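Local coordinates for protein beta-galacturonidase (Eisenbergiella tayi, PDB 6NCW) that probably hydrolyses beta-linked hexuronides, galacturonides in particular, as a family 2 glycoside hydrolase of a human gut bacterium, at residues W21-I26 with G54-S59; V229-T234 with V251-I256; I308-Y313 with W331-A336. All blocks are in the same frame, centred on the assembly; numbering follows the deposited sequence.

The three contacts follow one another along the chain and fall in three different sheets, sharing no strand and not touching. Interactions 1 and 2 lie on opposite sides of the chain's centre, 40 Å apart between their centres, and both are partly buried antiparallel pairings: the first is paired along most of its length, with phenylalanine and tyrosine on one face and serines with a histidine on the other, while the second is the last bridge of a strand pair, where one strand gives way to a connecting loop. Interaction 3 is wholly buried close to the centre of the folded chain, a parallel pairing in the barrel. There apolar packing yields to charge, with an arginine and a glutamate gathered round a histidine of the galacturonate site.

Interaction 1: residues W21-I26 with G54-S59; sequences WNFHTI and GQASYS
Phe-23 lays the CD2 side of its ring over one face of Tyr-58, with Phe-23 CD2 3.4 Å from Tyr-58 CZ and the two planes inclined at 58°. Its CG stands opposite the backbone N (chi1 173°), which carries the ring along its own strand until CE2 meets the CB of Ala-56, a single methyl, against which the ring can pack closely. Trp-21 flanks the same tyrosine, its CE3 reaching the CB of Tyr-58 at 3.6 Å.

The other face of the sheet is more polar. Ser-57 sets its CB over a face of the His-24 ring, 4.1 Å from the centroid. The compact hydroxyls of Ser-57 and Ser-59 both bind one water, which also donates to the carbonyl O of Asn-22 (2.8 Å from the water O). Backbone bonds join Asn-22 to Ser-59 and His-24 to Ser-57 in both directions; Ser-57 N to His-24 O is short (2.7 Å) and almost straight (177°).

Ser-57 OG also bonds to Glu-113, and Tyr-58 OH to Tyr-46. In the six-stranded antiparallel sheet, strand 19-26 runs between 35-39 and 55-63, and strand 109-117 borders 55-63 beyond.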
loop_
_atom_site.group_PDB
_atom_site.type_symbol
_atom_site.label_atom_id
_atom_site.label_comp_id
_atom_site.label_asym_id
_atom_site.label_seq_id
_atom_site.Cartn_x
_atom_site.Cartn_y
_atom_site.Cartn_z
ATOM N N TRP A 21 22.935 4.681 -27.021
ATOM C CA TRP A 21 23.289 5.861 -27.792
ATOM C C TRP A 21 23.602 7.002 -26.835
ATOM O O TRP A 21 23.259 6.956 -25.651
ATOM C CB TRP A 21 22.160 6.320 -28.722
ATOM C CG TRP A 21 21.681 5.372 -29.785
ATOM C CD1 TRP A 21 21.696 3.999 -29.764
ATOM C CD2 TRP A 21 21.101 5.750 -31.038
ATOM N NE1 TRP A 21 21.151 3.502 -30.940
ATOM C CE2 TRP A 21 20.783 4.562 -31.734
ATOM C CE3 TRP A 21 20.813 6.989 -31.641
ATOM C CZ2 TRP A 21 20.190 4.575 -32.987
ATOM C CZ3 TRP A 21 20.223 6.998 -32.887
ATOM C CH2 TRP A 21 19.911 5.797 -33.545
ATOM N N ASN A 22 24.234 8.045 -27.358
ATOM C CA ASN A 22 24.465 9.238 -26.556
ATOM C C ASN A 22 23.221 10.104 -26.583
ATOM O O ASN A 22 22.635 10.319 -27.646
ATOM C CB ASN A 22 25.663 10.029 -27.080
ATOM C CG ASN A 22 26.973 9.398 -26.697
ATOM O OD1 ASN A 22 27.092 8.774 -25.643
ATOM N ND2 ASN A 22 27.966 9.556 -27.545
ATOM N N PHE A 23 22.842 10.618 -25.405
ATOM C CA PHE A 23 21.589 11.323 -25.193
ATOM C C PHE A 23 21.820 12.603 -24.406
ATOM O O PHE A 23 22.543 12.609 -23.409
ATOM C CB PHE A 23 20.583 10.428 -24.435
ATOM C CG PHE A 23 19.303 11.136 -24.023
ATOM C CD1 PHE A 23 19.145 11.640 -22.734
ATOM C CD2 PHE A 23 18.249 11.264 -24.916
ATOM C CE1 PHE A 23 17.955 12.275 -22.348
ATOM C CE2 PHE A 23 17.063 11.899 -24.543
ATOM C CZ PHE A 23 16.912 12.401 -23.255
ATOM N N HIS A 24 21.176 13.681 -24.848
ATOM C CA HIS A 24 21.095 14.897 -24.058
ATOM C C HIS A 24 19.873 15.692 -24.514
ATOM O O HIS A 24 19.497 15.642 -25.688
ATOM C CB HIS A 24 22.390 15.728 -24.155
ATOM C CG HIS A 24 22.715 16.215 -25.529
ATOM N ND1 HIS A 24 22.212 17.393 -26.039
ATOM C CD2 HIS A 24 23.515 15.697 -26.491
ATOM C CE1 HIS A 24 22.681 17.576 -27.258
ATOM N NE2 HIS A 24 23.470 16.559 -27.558
ATOM N N THR A 25 19.219 16.371 -23.557
ATOM C CA THR A 25 18.150 17.305 -23.886
ATOM C C THR A 25 18.736 18.551 -24.562
ATOM O O THR A 25 19.910 18.884 -24.385
ATOM C CB THR A 25 17.372 17.729 -22.631
ATOM O OG1 THR A 25 18.253 18.407 -21.723
ATOM C CG2 THR A 25 16.740 16.527 -21.935
ATOM N N ILE A 26 17.904 19.255 -25.333
ATOM C CA ILE A 26 18.330 20.503 -25.958
ATOM C C ILE A 26 17.294 21.591 -25.719
ATOM O O ILE A 26 16.134 21.325 -25.405
ATOM C CB ILE A 26 18.602 20.348 -27.467
ATOM C CG1 ILE A 26 17.360 19.871 -28.198
ATOM C CG2 ILE A 26 19.741 19.379 -27.708
ATOM C CD1 ILE A 26 17.635 19.545 -29.670
ATOM N N GLY A 54 9.902 18.251 -24.329
ATOM C CA GLY A 54 10.744 19.103 -25.156
ATOM C C GLY A 54 11.448 18.277 -26.219
ATOM O O GLY A 54 11.019 17.176 -26.544
ATOM N N GLN A 55 12.535 18.841 -26.741
ATOM C CA GLN A 55 13.428 18.167 -27.676
ATOM C C GLN A 55 14.609 17.536 -26.954
ATOM O O GLN A 55 15.098 18.055 -25.946
ATOM C CB GLN A 55 13.998 19.144 -28.709
ATOM C CG GLN A 55 12.985 19.886 -29.552
ATOM C CD GLN A 55 13.674 20.888 -30.452
ATOM O OE1 GLN A 55 14.520 21.654 -29.993
ATOM N NE2 GLN A 55 13.338 20.872 -31.739
ATOM N N ALA A 56 15.111 16.446 -27.523
ATOM C CA ALA A 56 16.346 15.850 -27.044
ATOM C C ALA A 56 17.066 15.221 -28.228
ATOM O O ALA A 56 16.460 14.947 -29.263
ATOM C CB ALA A 56 16.078 14.822 -25.947
ATOM N N SER A 57 18.371 15.003 -28.083
ATOM C CA SER A 57 19.176 14.443 -29.166
ATOM C C SER A 57 19.698 13.056 -28.804
ATOM O O SER A 57 20.262 12.862 -27.721
ATOM C CB SER A 57 20.347 15.366 -29.518
ATOM O OG SER A 57 21.494 14.605 -29.857
ATOM N N TYR A 58 19.532 12.109 -29.726
ATOM C CA TYR A 58 20.155 10.789 -29.667
ATOM C C TYR A 58 21.182 10.662 -30.785
ATOM O O TYR A 58 20.894 11.005 -31.934
ATOM C CB TYR A 58 19.122 9.666 -29.844
ATOM C CG TYR A 58 18.132 9.468 -28.711
ATOM C CD1 TYR A 58 18.274 8.399 -27.821
ATOM C CD2 TYR A 58 17.030 10.311 -28.558
ATOM C CE1 TYR A 58 17.359 8.190 -26.794
ATOM C CE2 TYR A 58 16.111 10.107 -27.524
ATOM C CZ TYR A 58 16.284 9.047 -26.650
ATOM O OH TYR A 58 15.387 8.836 -25.615
ATOM N N SER A 59 22.364 10.129 -30.474
ATOM C CA SER A 59 23.369 9.981 -31.515
ATOM C C SER A 59 24.224 8.745 -31.275
ATOM O O SER A 59 24.395 8.287 -30.139
ATOM C CB SER A 59 24.246 11.237 -31.612
ATOM O OG SER A 59 24.638 11.685 -30.321
HETATM O O HOH W 1 23.043 12.919 -28.633
HETATM O O HOH W 2 13.261 21.805 -25.228
#

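Interaction 2: residues V229-T234 with V251-I256; sequences VLYLIT and VGFREI
Tyr-231 and Val-251 face each other as an antiparallel hydrogen-bonded pair, and their side chains project from the same face of the sheet. Each backbone N donates to the other residue's O, so the last residue of strand 245-251 is held to strand 227-238 by a pair of bonds: Tyr-231 N to Val-251 O and Val-251 N to Tyr-231 O are both 2.8 Å.

The branched side chain of Val-251 serves two neighbours at once. With chi1 at -55°, CG1 lies opposite the carbonyl carbon and reaches the CG2 methyl of Ile-233 at 3.8 Å, while CG2, set between the backbone N and the carbonyl carbon, comes to 4.0 Å from the CB of Tyr-231. Beta-branching thus suits a strand end that must fill space towards two residues. Ile-233 answers with its short branch; its longer arm, CG1, lies opposite its own N (chi1 -178°).

Tyr-231 turns the CD2 and CE2 atoms of its ring towards CD2 and CE2 of Phe-253, and Tyr-231 CE2 is 3.8 Å from Phe-253 CD2. The planes are almost perpendicular, at 87°, and the centroids 5.7 Å apart. Broad rings let the two segments still touch here, where the loop has diverged from the strand. The phenol oxygen of Tyr-231 bonds to the backbone N of Glu-221, and Phe-253 also packs edge-to-face with Phe-157.

Gly-252 is where the chain begins to part from its neighbour, and a water takes over the role of a direct bond, donating to Val-229 O (2.7 Å) and accepting from Phe-253 N (3.0 Å).

The arrangement belongs to the margin of the immunoglobulin-like beta-sandwich of family 2 glycoside hydrolases, where strand 245-251 ends beside strand 227-238 and the chain passes on towards the barrel domain.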
loop_
_atom_site.group_PDB
_atom_site.type_symbol
_atom_site.label_atom_id
_atom_site.label_comp_id
_atom_site.label_asym_id
_atom_site.label_seq_id
_atom_site.Cartn_x
_atom_site.Cartn_y
_atom_site.Cartn_z
ATOM N N VAL A 229 -1.422 -21.320 -37.931
ATOM C CA VAL A 229 -0.380 -21.707 -38.881
ATOM C C VAL A 229 0.078 -20.490 -39.673
ATOM O O VAL A 229 -0.743 -19.747 -40.222
ATOM C CB VAL A 229 -0.899 -22.803 -39.828
ATOM C CG1 VAL A 229 0.123 -23.105 -40.911
ATOM C CG2 VAL A 229 -1.280 -24.043 -39.049
ATOM N N LEU A 230 1.393 -20.285 -39.740
ATOM C CA LEU A 230 1.991 -19.177 -40.466
ATOM C C LEU A 230 2.927 -19.702 -41.551
ATOM O O LEU A 230 3.487 -20.796 -41.440
ATOM C CB LEU A 230 2.783 -18.240 -39.522
ATOM C CG LEU A 230 2.002 -17.630 -38.355
ATOM C CD1 LEU A 230 2.928 -16.870 -37.402
ATOM C CD2 LEU A 230 0.934 -16.723 -38.917
ATOM N N TYR A 231 3.109 -18.903 -42.595
ATOM C CA TYR A 231 4.052 -19.212 -43.657
ATOM C C TYR A 231 4.962 -18.026 -43.916
ATOM O O TYR A 231 4.507 -16.882 -43.934
ATOM C CB TYR A 231 3.331 -19.564 -44.955
ATOM C CG TYR A 231 2.490 -20.812 -44.891
ATOM C CD1 TYR A 231 3.035 -22.048 -45.186
ATOM C CD2 TYR A 231 1.151 -20.751 -44.547
ATOM C CE1 TYR A 231 2.268 -23.198 -45.138
ATOM C CE2 TYR A 231 0.370 -21.888 -44.492
ATOM C CZ TYR A 231 0.936 -23.115 -44.801
ATOM O OH TYR A 231 0.176 -24.257 -44.764
ATOM N N LEU A 232 6.237 -18.300 -44.176
ATOM C CA LEU A 232 7.111 -17.252 -44.684
ATOM C C LEU A 232 6.859 -17.063 -46.175
ATOM O O LEU A 232 6.835 -18.036 -46.938
ATOM C CB LEU A 232 8.577 -17.599 -44.433
ATOM C CG LEU A 232 8.953 -17.842 -42.973
ATOM C CD1 LEU A 232 10.258 -18.598 -42.878
ATOM C CD2 LEU A 232 9.047 -16.511 -42.256
ATOM N N ILE A 233 6.646 -15.818 -46.591
ATOM C CA ILE A 233 6.573 -15.464 -48.000
ATOM C C ILE A 233 7.873 -14.760 -48.346
ATOM O O ILE A 233 8.305 -13.846 -47.630
ATOM C CB ILE A 233 5.331 -14.609 -48.335
ATOM C CG1 ILE A 233 5.273 -14.307 -49.828
ATOM C CG2 ILE A 233 5.280 -13.299 -47.534
ATOM C CD1 ILE A 233 3.942 -13.730 -50.280
ATOM N N THR A 234 8.531 -15.224 -49.409
ATOM C CA THR A 234 9.828 -14.697 -49.816
ATOM C C THR A 234 9.748 -14.113 -51.220
ATOM O O THR A 234 9.199 -14.738 -52.135
ATOM C CB THR A 234 10.901 -15.785 -49.762
ATOM O OG1 THR A 234 10.880 -16.399 -48.468
ATOM C CG2 THR A 234 12.272 -15.177 -49.996
ATOM N N VAL A 251 2.659 -14.804 -43.436
ATOM C CA VAL A 251 1.248 -14.763 -43.784
ATOM C C VAL A 251 0.537 -15.899 -43.069
ATOM O O VAL A 251 1.154 -16.856 -42.594
ATOM C CB VAL A 251 1.000 -14.856 -45.315
ATOM C CG1 VAL A 251 1.771 -13.771 -46.059
ATOM C CG2 VAL A 251 1.367 -16.231 -45.834
ATOM N N GLY A 252 -0.774 -15.742 -42.956
ATOM C CA GLY A 252 -1.650 -16.827 -42.554
ATOM C C GLY A 252 -2.869 -16.814 -43.454
ATOM O O GLY A 252 -3.291 -15.764 -43.942
ATOM N N PHE A 253 -3.401 -18.002 -43.711
ATOM C CA PHE A 253 -4.548 -18.173 -44.608
ATOM C C PHE A 253 -5.817 -18.159 -43.759
ATOM O O PHE A 253 -6.200 -19.175 -43.173
ATOM C CB PHE A 253 -4.426 -19.472 -45.413
ATOM C CG PHE A 253 -3.427 -19.402 -46.557
ATOM C CD1 PHE A 253 -3.852 -19.168 -47.860
ATOM C CD2 PHE A 253 -2.063 -19.580 -46.328
ATOM C CE1 PHE A 253 -2.934 -19.100 -48.915
ATOM C CE2 PHE A 253 -1.141 -19.506 -47.375
ATOM C CZ PHE A 253 -1.580 -19.266 -48.669
ATOM N N ARG A 254 -6.464 -17.000 -43.665
ATOM C CA ARG A 254 -7.754 -16.900 -43.000
ATOM C C ARG A 254 -8.606 -15.877 -43.728
ATOM O O ARG A 254 -8.090 -14.933 -44.330
ATOM C CB ARG A 254 -7.618 -16.515 -41.513
ATOM C CG ARG A 254 -6.819 -15.226 -41.250
ATOM C CD ARG A 254 -7.749 -14.077 -41.048
ATOM N NE ARG A 254 -7.084 -12.779 -40.969
ATOM C CZ ARG A 254 -7.011 -11.914 -41.974
ATOM N NH1 ARG A 254 -7.531 -12.215 -43.157
ATOM N NH2 ARG A 254 -6.427 -10.741 -41.791
ATOM N N GLU A 255 -9.917 -16.058 -43.647
ATOM C CA GLU A 255 -10.868 -15.114 -44.212
ATOM C C GLU A 255 -11.568 -14.366 -43.085
ATOM O O GLU A 255 -12.001 -14.975 -42.103
ATOM C CB GLU A 255 -11.903 -15.831 -45.086
ATOM C CG GLU A 255 -12.887 -14.892 -45.743
ATOM C CD GLU A 255 -13.979 -15.638 -46.527
ATOM O OE1 GLU A 255 -13.920 -15.619 -47.778
ATOM O OE2 GLU A 255 -14.878 -16.251 -45.893
ATOM N N ILE A 256 -11.692 -13.055 -43.233
ATOM C CA ILE A 256 -12.475 -12.251 -42.312
ATOM C C ILE A 256 -13.486 -11.478 -43.146
ATOM O O ILE A 256 -13.110 -10.753 -44.072
ATOM C CB ILE A 256 -11.602 -11.310 -41.460
ATOM C CG1 ILE A 256 -12.482 -10.512 -40.511
ATOM C CG2 ILE A 256 -10.792 -10.353 -42.314
ATOM C CD1 ILE A 256 -13.005 -11.347 -39.388
HETATM O O HOH W 3 -1.988 -20.340 -42.494
#

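Interaction 3: residues I308-Y313 with W331-A336; sequences IRTVHY and WEENHA
Arg-309 runs its extended chain over one face of the Trp-331 indole, with CG 3.9 Å from the centroid of the five-membered ring. With CG opposite the backbone N (chi1 171°) and the chain extended on to NE, the aliphatic part lies along the indole while the guanidinium, turned 74° from it, goes on to Glu-333. There NH2 forms a salt bridge to OE2 of Glu-333 (2.9 Å), meeting OE2 on its syn side, with OE2 itself near the guanidinium plane. Trp-331 NE1 donates to that same OE2 from the anti side, at 2.8 Å.

These residues lie at the C-terminal ends of neighbouring parallel strands of the TIM barrel, 307-309 and 329-333, linked through helix 317-326 as a beta-alpha-beta crossover. Trp-331 N bonds to Ile-308 O, and Thr-310 N to Trp-331 O.

In the loop just after strand 307-309, His-312 donates from ND1 to Glu-333 OE1 at 2.7 Å. Ring and carboxylate are only 20° from coplanar. A carboxylate suits this place: OE2 takes the arginine and the indole while OE1 is left to the histidine, which helps fix the turn of the imidazole. His-312 follows a cis peptide and is a galacturonate-binding residue; its NE2 bonds to a glycerol here. Arg-309 also reaches Asn-377 and Glu-465, two further residues of that site.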
loop_
_atom_site.group_PDB
_atom_site.type_symbol
_atom_site.label_atom_id
_atom_site.label_comp_id
_atom_site.label_asym_id
_atom_site.label_seq_id
_atom_site.Cartn_x
_atom_site.Cartn_y
_atom_site.Cartn_z
ATOM N N ILE A 308 -7.193 -8.594 -28.696
ATOM C CA ILE A 308 -6.676 -7.346 -28.154
ATOM C C ILE A 308 -7.021 -6.213 -29.115
ATOM O O ILE A 308 -7.044 -6.397 -30.336
ATOM C CB ILE A 308 -5.154 -7.414 -27.914
ATOM C CG1 ILE A 308 -4.864 -8.311 -26.726
ATOM C CG2 ILE A 308 -4.561 -6.027 -27.707
ATOM C CD1 ILE A 308 -3.432 -8.687 -26.626
ATOM N N ARG A 309 -7.308 -5.048 -28.550
ATOM C CA ARG A 309 -7.587 -3.823 -29.274
ATOM C C ARG A 309 -6.482 -2.829 -28.928
ATOM O O ARG A 309 -6.240 -2.555 -27.745
ATOM C CB ARG A 309 -8.979 -3.294 -28.885
ATOM C CG ARG A 309 -9.273 -1.917 -29.406
ATOM C CD ARG A 309 -10.706 -1.439 -29.207
ATOM N NE ARG A 309 -10.711 -0.055 -29.675
ATOM C CZ ARG A 309 -11.077 1.002 -28.957
ATOM N NH1 ARG A 309 -11.584 0.853 -27.733
ATOM N NH2 ARG A 309 -10.960 2.216 -29.489
ATOM N N THR A 310 -5.810 -2.295 -29.954
ATOM C CA THR A 310 -4.630 -1.432 -29.790
ATOM C C THR A 310 -5.042 0.023 -29.503
ATOM O O THR A 310 -4.871 0.935 -30.319
ATOM C CB THR A 310 -3.756 -1.503 -31.044
ATOM O OG1 THR A 310 -4.457 -0.929 -32.154
ATOM C CG2 THR A 310 -3.402 -2.938 -31.420
ATOM N N VAL A 311 -5.565 0.258 -28.298
ATOM C CA VAL A 311 -5.895 1.634 -27.908
ATOM C C VAL A 311 -4.617 2.448 -27.708
ATOM O O VAL A 311 -3.690 2.003 -27.020
ATOM C CB VAL A 311 -6.746 1.644 -26.629
ATOM C CG1 VAL A 311 -8.113 1.000 -26.903
ATOM C CG2 VAL A 311 -6.010 0.918 -25.460
ATOM N N HIS A 312 -4.541 3.642 -28.316
ATOM C CA HIS A 312 -5.365 4.120 -29.446
ATOM C C HIS A 312 -4.401 4.507 -30.576
ATOM O O HIS A 312 -4.325 5.672 -30.984
ATOM C CB HIS A 312 -6.218 5.330 -29.075
ATOM C CG HIS A 312 -7.229 5.050 -28.004
ATOM N ND1 HIS A 312 -8.324 4.242 -28.210
ATOM C CD2 HIS A 312 -7.310 5.471 -26.719
ATOM C CE1 HIS A 312 -9.048 4.189 -27.102
ATOM N NE2 HIS A 312 -8.456 4.929 -26.183
ATOM N N TYR A 313 -3.637 3.540 -31.066
ATOM C CA TYR A 313 -2.611 3.819 -32.062
ATOM C C TYR A 313 -2.072 2.491 -32.564
ATOM O O TYR A 313 -2.269 1.460 -31.919
ATOM C CB TYR A 313 -1.469 4.677 -31.471
ATOM C CG TYR A 313 -1.192 4.322 -30.047
ATOM C CD1 TYR A 313 -0.615 3.101 -29.726
ATOM C CD2 TYR A 313 -1.550 5.180 -29.008
ATOM C CE1 TYR A 313 -0.393 2.739 -28.428
ATOM C CE2 TYR A 313 -1.319 4.832 -27.694
ATOM C CZ TYR A 313 -0.737 3.602 -27.404
ATOM O OH TYR A 313 -0.506 3.224 -26.097
ATOM N N TRP A 331 -7.772 -5.947 -33.199
ATOM C CA TRP A 331 -8.305 -4.704 -33.732
ATOM C C TRP A 331 -7.172 -3.684 -33.665
ATOM O O TRP A 331 -6.686 -3.381 -32.571
ATOM C CB TRP A 331 -9.519 -4.273 -32.892
ATOM C CG TRP A 331 -10.004 -2.838 -33.016
ATOM C CD1 TRP A 331 -9.248 -1.692 -32.935
ATOM C CD2 TRP A 331 -11.357 -2.408 -33.166
ATOM N NE1 TRP A 331 -10.051 -0.581 -33.061
ATOM C CE2 TRP A 331 -11.349 -0.994 -33.211
ATOM C CE3 TRP A 331 -12.585 -3.077 -33.261
ATOM C CZ2 TRP A 331 -12.519 -0.242 -33.347
ATOM C CZ3 TRP A 331 -13.746 -2.318 -33.423
ATOM C CH2 TRP A 331 -13.703 -0.918 -33.442
ATOM N N GLU A 332 -6.714 -3.186 -34.817
ATOM C CA GLU A 332 -5.721 -2.123 -34.833
ATOM C C GLU A 332 -6.363 -0.846 -35.364
ATOM O O GLU A 332 -7.141 -0.890 -36.318
ATOM C CB GLU A 332 -4.484 -2.501 -35.664
ATOM C CG GLU A 332 -3.385 -1.444 -35.594
ATOM C CD GLU A 332 -2.009 -1.895 -36.112
ATOM O OE1 GLU A 332 -1.051 -1.937 -35.301
ATOM O OE2 GLU A 332 -1.870 -2.185 -37.326
ATOM N N GLU A 333 -6.073 0.291 -34.727
ATOM C CA GLU A 333 -6.663 1.559 -35.149
ATOM C C GLU A 333 -5.585 2.617 -35.369
ATOM O O GLU A 333 -4.460 2.490 -34.886
ATOM C CB GLU A 333 -7.709 2.067 -34.134
ATOM C CG GLU A 333 -7.213 2.268 -32.690
ATOM C CD GLU A 333 -8.381 2.527 -31.737
ATOM O OE1 GLU A 333 -8.197 3.234 -30.716
ATOM O OE2 GLU A 333 -9.491 2.003 -32.018
ATOM N N ASN A 334 -5.941 3.665 -36.124
ATOM C CA ASN A 334 -5.031 4.782 -36.317
ATOM C C ASN A 334 -4.921 5.598 -35.026
ATOM O O ASN A 334 -5.672 5.400 -34.067
ATOM C CB ASN A 334 -5.462 5.662 -37.502
ATOM C CG ASN A 334 -6.734 6.487 -37.250
ATOM O OD1 ASN A 334 -7.582 6.165 -36.413
ATOM N ND2 ASN A 334 -6.870 7.562 -38.012
ATOM N N HIS A 335 -3.941 6.496 -34.993
ATOM C CA HIS A 335 -3.638 7.215 -33.762
ATOM C C HIS A 335 -4.582 8.405 -33.623
ATOM O O HIS A 335 -4.399 9.432 -34.279
ATOM C CB HIS A 335 -2.187 7.672 -33.731
ATOM C CG HIS A 335 -1.871 8.508 -32.534
ATOM N ND1 HIS A 335 -0.852 9.433 -32.513
ATOM C CD2 HIS A 335 -2.462 8.572 -31.317
ATOM C CE1 HIS A 335 -0.818 10.024 -31.326
ATOM N NE2 HIS A 335 -1.788 9.516 -30.582
ATOM N N ALA A 336 -5.591 8.265 -32.758
ATOM C CA ALA A 336 -6.523 9.339 -32.429
ATOM C C ALA A 336 -7.331 8.933 -31.198
ATOM O O ALA A 336 -7.760 7.779 -31.102
ATOM C CB ALA A 336 -7.462 9.625 -33.604
#